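Local coordinates for protein peptide ABC transporter permease (Staphylococcus hominis, PDB 6EXS) that probably carries peptides, including the thioalcohol-conjugated peptide precursor of human underarm malodour, across the membrane as a POT-family transporter of the major facilitator superfamily, at residues F368-L373 with E410-P415. Numbering follows the deposited sequence.
Sequences FSIGTL and ELCLSP
Leu413 sits on one face of the Phe368 ring, its CG almost straight above the middle, 4.0 Å from the centroid and 8° off the ring normal, a CH-pi contact. On the same side of the plane, beyond the ring outline, the backbone O of Leu413 lies 3.6 Å from Phe368 CE1, so the aromatic group meets both side chain and main chain of this residue. The two side chains cross at about a right angle. With CG of Leu413 anti to its own N (chi1 -161°), the isobutyl group reaches across to the helix of Phe368, and its CD1 pushes further in, against Phe368 CD2 and to 3.5 Å from Phe368 O. That carbonyl accepts the backbone N-H of Thr372, while Thr372 OG1 lies within hydrogen-bonding distance of both it and Leu294 O, so the methyl abuts a polar spot already supplied with partners. The main chains are close at two places, Phe368 CA to Leu413 CA at 4.9 Å and, where the bare side of Gly371 faces Cys412, Gly371 CA to Cys412 CA at 5.3 Å. Beyond the glycine, Cys412 SG rests against Ile370 CG2 at 3.6 Å. No hydrogen bond joins the two segments; the contact between them is van der Waals packing, with axes 7.5 Å apart and running roughly antiparallel at 138°. Helix 396-418 bends at Pro415, a proline with no N-H to give to the turn before it. In the major facilitator fold this joins transmembrane helices 364-389 and 396-418, with the side chain of Leu413 about 12 Å from the bound conjugated peptide. Helix 460-479 touches Ser369 and Thr372, and helix 279-302 meets Thr372 and Glu410. Glu410 OE1 is hydrogen-bonded to ND2 of Asn339, a residue of the peptide pocket on helix 338-357, which Leu411 packs against as well.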
loop_
_atom_site.group_PDB
_atom_site.type_symbol
_atom_site.label_atom_id
_atom_site.label_comp_id
_atom_site.label_asym_id
_atom_site.label_seq_id
_atom_site.Cartn_x
_atom_site.Cartn_y
_atom_site.Cartn_z
ATOM N N PHE A 368 3.843 -13.844 11.863
ATOM C CA PHE A 368 3.649 -12.402 12.074
ATOM C C PHE A 368 4.672 -11.849 13.061
ATOM O O PHE A 368 5.222 -10.772 12.834
ATOM C CB PHE A 368 2.233 -12.120 12.582
ATOM C CG PHE A 368 1.258 -11.721 11.504
ATOM C CD1 PHE A 368 0.884 -12.624 10.510
ATOM C CD2 PHE A 368 0.678 -10.460 11.503
ATOM C CE1 PHE A 368 -0.022 -12.254 9.513
ATOM C CE2 PHE A 368 -0.233 -10.093 10.513
ATOM C CZ PHE A 368 -0.580 -10.994 9.526
ATOM N N SER A 369 4.931 -12.599 14.148
ATOM C CA SER A 369 5.902 -12.254 15.176
ATOM C C SER A 369 7.318 -12.205 14.593
ATOM O O SER A 369 8.035 -11.240 14.862
ATOM C CB SER A 369 5.816 -13.231 16.344
ATOM O OG SER A 369 4.549 -13.141 16.977
ATOM N N ILE A 370 7.692 -13.206 13.745
ATOM C CA ILE A 370 8.984 -13.288 13.056
ATOM C C ILE A 370 9.177 -12.053 12.161
ATOM O O ILE A 370 10.244 -11.432 12.198
ATOM C CB ILE A 370 9.132 -14.614 12.262
ATOM C CG1 ILE A 370 9.232 -15.823 13.203
ATOM C CG2 ILE A 370 10.339 -14.572 11.315
ATOM C CD1 ILE A 370 8.785 -17.191 12.542
ATOM N N GLY A 371 8.134 -11.708 11.400
ATOM C CA GLY A 371 8.116 -10.562 10.498
ATOM C C GLY A 371 8.321 -9.231 11.188
ATOM O O GLY A 371 9.169 -8.445 10.757
ATOM N N THR A 372 7.553 -8.980 12.275
ATOM C CA THR A 372 7.598 -7.752 13.088
ATOM C C THR A 372 8.931 -7.598 13.821
ATOM O O THR A 372 9.459 -6.486 13.870
ATOM C CB THR A 372 6.417 -7.691 14.061
ATOM O OG1 THR A 372 5.232 -8.051 13.365
ATOM C CG2 THR A 372 6.234 -6.326 14.647
ATOM N N LEU A 373 9.462 -8.707 14.401
ATOM C CA LEU A 373 10.760 -8.723 15.082
ATOM C C LEU A 373 11.831 -8.321 14.084
ATOM O O LEU A 373 12.681 -7.498 14.419
ATOM C CB LEU A 373 11.089 -10.120 15.644
ATOM C CG LEU A 373 10.456 -10.524 16.973
ATOM C CD1 LEU A 373 10.653 -12.004 17.224
ATOM C CD2 LEU A 373 10.997 -9.696 18.144
ATOM N N GLU A 410 8.820 -9.246 5.647
ATOM C CA GLU A 410 7.602 -9.152 4.826
ATOM C C GLU A 410 7.227 -10.507 4.208
ATOM O O GLU A 410 6.039 -10.815 4.085
ATOM C CB GLU A 410 7.757 -8.091 3.723
ATOM C CG GLU A 410 6.428 -7.585 3.206
ATOM C CD GLU A 410 6.506 -6.491 2.164
ATOM O OE1 GLU A 410 7.248 -5.506 2.379
ATOM O OE2 GLU A 410 5.753 -6.578 1.170
ATOM N N LEU A 411 8.245 -11.313 3.843
ATOM C CA LEU A 411 8.082 -12.646 3.257
ATOM C C LEU A 411 7.426 -13.614 4.249
ATOM O O LEU A 411 6.781 -14.572 3.817
ATOM C CB LEU A 411 9.436 -13.200 2.754
ATOM C CG LEU A 411 10.185 -12.386 1.670
ATOM C CD1 LEU A 411 11.642 -12.794 1.586
ATOM C CD2 LEU A 411 9.515 -12.506 0.298
ATOM N N CYS A 412 7.573 -13.344 5.572
ATOM C CA CYS A 412 6.997 -14.123 6.675
ATOM C C CYS A 412 5.557 -13.716 6.940
ATOM O O CYS A 412 4.731 -14.564 7.259
ATOM C CB CYS A 412 7.828 -13.960 7.945
ATOM S SG CYS A 412 9.575 -14.370 7.756
ATOM N N LEU A 413 5.293 -12.403 6.882
ATOM C CA LEU A 413 4.046 -11.738 7.235
ATOM C C LEU A 413 2.983 -11.659 6.129
ATOM O O LEU A 413 1.822 -11.963 6.407
ATOM C CB LEU A 413 4.403 -10.326 7.740
ATOM C CG LEU A 413 3.367 -9.591 8.559
ATOM C CD1 LEU A 413 3.913 -9.237 9.923
ATOM C CD2 LEU A 413 2.901 -8.355 7.836
ATOM N N SER A 414 3.357 -11.190 4.915
ATOM C CA SER A 414 2.439 -10.965 3.786
ATOM C C SER A 414 1.615 -12.203 3.328
ATOM O O SER A 414 0.393 -12.041 3.258
ATOM C CB SER A 414 3.158 -10.334 2.598
ATOM O OG SER A 414 2.839 -8.958 2.479
ATOM N N PRO A 415 2.178 -13.415 3.016
ATOM C CA PRO A 415 1.303 -14.538 2.592
ATOM C C PRO A 415 0.378 -15.031 3.707
ATOM O O PRO A 415 -0.647 -15.668 3.452
ATOM C CB PRO A 415 2.292 -15.638 2.180
ATOM C CG PRO A 415 3.620 -14.974 2.082
ATOM C CD PRO A 415 3.593 -13.836 3.039
#